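Local coordinates for protein carboxylesterase YBFK (Bacillus subtilis, PDB 4CCY) that hydrolyses carboxylic esters to an alcohol and a carboxylate, as a cytoplasmic carboxylesterase of the alpha/beta hydrolase superfamily, at residues S32-V37 against K43-A48; S56-H61 against D116-E121. One frame throughout, in Å; residues are numbered along the deposited sequence.

Interaction 1: residues S32-V37 against K43-A48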
# COMPACT_ATOMS: atom_id res chain seq x y z
N SER A 32 -9.96 -17.45 -1.11
CA SER A 32 -8.86 -16.85 -1.87
C SER A 32 -7.76 -17.85 -2.12
O SER A 32 -7.71 -18.91 -1.49
CB SER A 32 -8.29 -15.65 -1.11
OG SER A 32 -7.71 -16.09 0.10
N GLU A 33 -6.88 -17.52 -3.05
CA GLU A 33 -5.77 -18.38 -3.42
C GLU A 33 -4.49 -17.64 -3.09
O GLU A 33 -4.28 -16.54 -3.58
CB GLU A 33 -5.81 -18.70 -4.91
CG GLU A 33 -6.96 -19.58 -5.36
CD GLU A 33 -7.11 -19.65 -6.88
OE1 GLU A 33 -6.60 -18.75 -7.59
OE2 GLU A 33 -7.75 -20.61 -7.38
N ALA A 34 -3.64 -18.23 -2.25
CA ALA A 34 -2.34 -17.63 -1.96
C ALA A 34 -1.28 -18.35 -2.78
O ALA A 34 -1.32 -19.57 -2.88
CB ALA A 34 -2.03 -17.71 -0.47
N PHE A 35 -0.36 -17.61 -3.39
CA PHE A 35 0.74 -18.22 -4.18
C PHE A 35 1.87 -17.21 -4.41
O PHE A 35 1.74 -16.06 -4.03
CB PHE A 35 0.24 -18.78 -5.52
CG PHE A 35 -0.46 -17.76 -6.39
CD1 PHE A 35 -1.80 -17.40 -6.15
CD2 PHE A 35 0.20 -17.16 -7.45
CE1 PHE A 35 -2.44 -16.45 -6.94
CE2 PHE A 35 -0.44 -16.21 -8.24
CZ PHE A 35 -1.76 -15.85 -7.99
N TYR A 36 2.98 -17.66 -5.01
CA TYR A 36 4.07 -16.74 -5.32
C TYR A 36 4.20 -16.55 -6.81
O TYR A 36 3.92 -17.47 -7.58
CB TYR A 36 5.40 -17.23 -4.75
CG TYR A 36 5.40 -17.38 -3.24
CD1 TYR A 36 4.95 -18.56 -2.64
CD2 TYR A 36 5.84 -16.34 -2.43
CE1 TYR A 36 4.94 -18.69 -1.26
CE2 TYR A 36 5.84 -16.48 -1.05
CZ TYR A 36 5.39 -17.65 -0.48
OH TYR A 36 5.38 -17.78 0.87
N VAL A 37 4.63 -15.36 -7.21
CA VAL A 37 5.03 -15.14 -8.60
C VAL A 37 6.49 -14.76 -8.67
O VAL A 37 7.05 -14.17 -7.73
CB VAL A 37 4.15 -14.09 -9.33
CG1 VAL A 37 2.75 -14.65 -9.58
CG2 VAL A 37 4.12 -12.76 -8.62
N LYS A 43 10.65 -13.93 -5.23
CA LYS A 43 9.32 -14.54 -5.16
C LYS A 43 8.37 -13.63 -4.39
O LYS A 43 8.60 -13.32 -3.22
CB LYS A 43 9.41 -15.91 -4.48
CG LYS A 43 9.58 -17.09 -5.42
CD LYS A 43 9.75 -18.42 -4.67
CE LYS A 43 8.60 -18.73 -3.71
NZ LYS A 43 8.74 -20.03 -2.96
N THR A 44 7.31 -13.19 -5.06
CA THR A 44 6.39 -12.18 -4.53
C THR A 44 5.07 -12.86 -4.20
O THR A 44 4.49 -13.53 -5.06
CB THR A 44 6.17 -11.05 -5.57
OG1 THR A 44 7.40 -10.36 -5.77
CG2 THR A 44 5.09 -10.05 -5.11
N HIS A 45 4.62 -12.67 -2.96
CA HIS A 45 3.39 -13.32 -2.47
C HIS A 45 2.16 -12.60 -2.94
O HIS A 45 2.10 -11.36 -2.90
CB HIS A 45 3.41 -13.43 -0.95
CG HIS A 45 2.34 -14.35 -0.39
ND1 HIS A 45 1.16 -13.89 0.06
CD2 HIS A 45 2.33 -15.73 -0.19
CE1 HIS A 45 0.42 -14.93 0.52
NE2 HIS A 45 1.14 -16.05 0.37
N ILE A 46 1.19 -13.38 -3.43
CA ILE A 46 -0.10 -12.86 -3.90
C ILE A 46 -1.26 -13.55 -3.17
O ILE A 46 -1.25 -14.77 -3.02
CB ILE A 46 -0.31 -13.14 -5.42
CG1 ILE A 46 0.95 -12.83 -6.25
CG2 ILE A 46 -1.59 -12.48 -5.94
CD1 ILE A 46 1.30 -11.37 -6.41
N ILE A 47 -2.25 -12.78 -2.73
CA ILE A 47 -3.53 -13.34 -2.34
C ILE A 47 -4.58 -12.90 -3.36
O ILE A 47 -4.85 -11.71 -3.47
CB ILE A 47 -3.94 -12.92 -0.91
CG1 ILE A 47 -2.88 -13.36 0.10
CG2 ILE A 47 -5.30 -13.53 -0.57
CD1 ILE A 47 -3.09 -12.87 1.52
N ALA A 48 -5.15 -13.86 -4.09
CA ALA A 48 -6.10 -13.58 -5.18
C ALA A 48 -7.53 -13.99 -4.83
O ALA A 48 -7.78 -15.09 -4.32
CB ALA A 48 -5.65 -14.28 -6.46
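The Tyr-36 ring is sandwiched between two side chains of the facing strand. His-45 comes to one face edge-on, its CD2 3.6 Å from Tyr-36 CZ, and the two ring planes stand at 73°, a T-shaped pair. Lys-43 takes the opposite face: its CE lies 3.5 Å from Tyr-36 CG, near the rim, and its ammonium nitrogen sits 4.3 Å from the ring centroid in cation-pi geometry. A bend in the lysine chain at its third torsion folds CE and NZ back over the phenol. The Ala-34 methyl comes close to NE2 and CE1 of His-45, and Phe-35 O lies over one face of the imidazole. The other side of the sheet carries the Phe-35 ring. Ile-46 CB lies over one of its faces, 4.2 Å from the centroid, while the Ala-48 methyl meets CE1 at the ring edge. Phe-35 holds CG between its backbone N and carbonyl carbon (chi1 57°), which swings the ring back across the neighbouring strand. Strands 33-37 and 42-49 are the arms of a beta hairpin at the margin of the central alpha/beta-hydrolase sheet, the segments here running antiparallel at 151°. Three hydrogen-bonded pairs, Glu-33 with Ala-48, Phe-35 with Ile-46 and Val-37 with Thr-44, each contribute two backbone bonds; Ile-46 N to Phe-35 O is 2.8 Å. Beyond Phe-35 on the same face, Val-37 CG2 packs 3.8 Å from Ile-46 CD1, and Leu-118 of helix 104-118 touches both Phe-35 and Val-37. Thr-44 OG1 bonds to Trp-110 of that helix, whereas the Glu-33 carboxylate forms salt bridges with Arg-82 and Lys-52. At the far end of the hairpin from Lys-43, Ser-32 OG rests 3.6 Å from Ile-47 CG2.

Interaction 2: residues S56-H61 against D116-E121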
# COMPACT_ATOMS: atom_id res chain seq x y z
N SER A 56 -9.04 -6.95 -13.69
CA SER A 56 -7.99 -7.08 -12.67
C SER A 56 -7.84 -5.87 -11.74
O SER A 56 -7.93 -4.72 -12.18
CB SER A 56 -6.66 -7.44 -13.33
OG SER A 56 -6.80 -8.63 -14.10
N LEU A 57 -7.62 -6.12 -10.45
CA LEU A 57 -7.32 -5.05 -9.49
C LEU A 57 -6.18 -5.45 -8.57
O LEU A 57 -6.32 -6.38 -7.77
CB LEU A 57 -8.58 -4.64 -8.69
CG LEU A 57 -8.42 -3.69 -7.48
CD1 LEU A 57 -7.84 -2.32 -7.85
CD2 LEU A 57 -9.72 -3.54 -6.71
N ILE A 58 -5.06 -4.75 -8.70
CA ILE A 58 -3.87 -4.98 -7.88
C ILE A 58 -3.99 -4.16 -6.61
O ILE A 58 -4.30 -2.96 -6.68
CB ILE A 58 -2.57 -4.50 -8.62
CG1 ILE A 58 -2.40 -5.18 -9.99
CG2 ILE A 58 -1.33 -4.66 -7.73
CD1 ILE A 58 -2.16 -6.67 -9.96
N LEU A 59 -3.75 -4.79 -5.46
CA LEU A 59 -3.80 -4.08 -4.18
C LEU A 59 -2.43 -3.98 -3.54
O LEU A 59 -1.73 -4.99 -3.41
CB LEU A 59 -4.79 -4.75 -3.20
CG LEU A 59 -6.26 -4.79 -3.66
CD1 LEU A 59 -7.15 -5.51 -2.65
CD2 LEU A 59 -6.79 -3.39 -3.95
N LEU A 60 -2.04 -2.77 -3.13
CA LEU A 60 -0.74 -2.57 -2.49
C LEU A 60 -0.88 -1.96 -1.08
O LEU A 60 -1.37 -0.84 -0.92
CB LEU A 60 0.21 -1.76 -3.38
CG LEU A 60 0.60 -2.46 -4.69
CD1 LEU A 60 1.14 -1.46 -5.72
CD2 LEU A 60 1.59 -3.60 -4.46
N HIS A 61 -0.48 -2.75 -0.08
CA HIS A 61 -0.62 -2.40 1.35
C HIS A 61 0.33 -1.30 1.79
O HIS A 61 1.28 -0.95 1.10
CB HIS A 61 -0.37 -3.65 2.19
CG HIS A 61 1.01 -4.21 2.00
ND1 HIS A 61 2.08 -3.72 2.65
CD2 HIS A 61 1.49 -5.20 1.14
CE1 HIS A 61 3.19 -4.37 2.25
NE2 HIS A 61 2.83 -5.28 1.34
N ASP A 116 3.39 -9.37 -15.44
CA ASP A 116 3.79 -10.39 -16.41
C ASP A 116 3.55 -11.82 -15.92
O ASP A 116 2.93 -12.62 -16.63
CB ASP A 116 5.26 -10.20 -16.85
CG ASP A 116 5.43 -9.01 -17.80
OD1 ASP A 116 4.42 -8.42 -18.21
OD2 ASP A 116 6.59 -8.67 -18.12
N SER A 117 4.02 -12.12 -14.71
CA SER A 117 3.83 -13.44 -14.12
C SER A 117 2.36 -13.78 -13.85
O SER A 117 1.98 -14.95 -13.76
CB SER A 117 4.64 -13.58 -12.83
OG SER A 117 6.03 -13.53 -13.09
N LEU A 118 1.53 -12.74 -13.71
CA LEU A 118 0.09 -12.90 -13.51
C LEU A 118 -0.67 -12.99 -14.85
O LEU A 118 -1.86 -13.32 -14.87
CB LEU A 118 -0.47 -11.76 -12.65
CG LEU A 118 -0.22 -11.78 -11.13
CD1 LEU A 118 -0.84 -10.57 -10.45
CD2 LEU A 118 -0.73 -13.06 -10.48
N GLY A 119 0.02 -12.70 -15.95
CA GLY A 119 -0.55 -12.74 -17.29
C GLY A 119 -1.40 -11.51 -17.59
O GLY A 119 -2.34 -11.58 -18.38
N LEU A 120 -1.09 -10.39 -16.95
CA LEU A 120 -1.92 -9.20 -17.08
C LEU A 120 -1.29 -8.18 -18.00
O LEU A 120 -0.11 -7.82 -17.84
CB LEU A 120 -2.19 -8.55 -15.73
CG LEU A 120 -2.73 -9.42 -14.58
CD1 LEU A 120 -2.99 -8.54 -13.37
CD2 LEU A 120 -3.99 -10.19 -14.98
N GLU A 121 -2.07 -7.71 -18.97
CA GLU A 121 -1.66 -6.61 -19.81
C GLU A 121 -1.88 -5.28 -19.07
O GLU A 121 -0.97 -4.46 -18.96
CB GLU A 121 -2.38 -6.67 -21.17
CG GLU A 121 -1.99 -5.59 -22.18
CD GLU A 121 -0.49 -5.34 -22.28
OE1 GLU A 121 0.28 -6.30 -22.53
OE2 GLU A 121 -0.06 -4.17 -22.12
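Leu-120 presents both methyls to strand 56-60: CD2 lies 3.3 Å from Ser-56 OG, and CD1 lies 4.0 Å from Ile-58 CD1. The serine hydroxyl thus meets carbon here, with no hydrogen bond between the two segments. Ile-58 and Leu-120 lie alongside one another, pointing opposite ways, whereas Ile-58 and Leu-118 reach tip to tip, their CD1 atoms 4.1 Å apart. Ile-58 sets CG1 beside its backbone N (chi1 -57°), and from there CD1 extends to both leucines. Replacing Leu-120 with an alanine would probably open a gap beside Ser-56 and leave Ile-58 CD1 with Leu-118 as its one remaining neighbour across this contact. Behind the leucines, a Schellman motif ends the helix at Gly-119, whose positive phi (78°) turns the chain; Gly-119 N bonds to Asp-116 O at 3.0 Å. Arg-145 forms a salt bridge with Asp-116 and hydrogen bonds with the carbonyls of Leu-120 and Glu-121. Tyr-84 of strand 82-86 touches both leucines, and strand 56-60 runs parallel between 82-86 and 123-128, with the end of helix 104-118 lying across one face of this sheet.

In the fold
From the N terminus the chain passes helix 12-24 and enters strand 33-37; interaction 1 closes the short turn that returns it along strand 42-49. Strand 56-60 follows directly, and interaction 2 then closes a much longer loop of 54 residues, which holds helix 71-80, strand 82-86 and most of helix 104-118. The two contacts are in series, neither nested nor crossed, with centres about 11 Å apart. They meet where the hairpin packs on the end of helix 104-118, with Val-37 CB 3.6 Å from Ser-117 CB. That helix end thus ties the outer hairpin to the parallel strands of the same sheet.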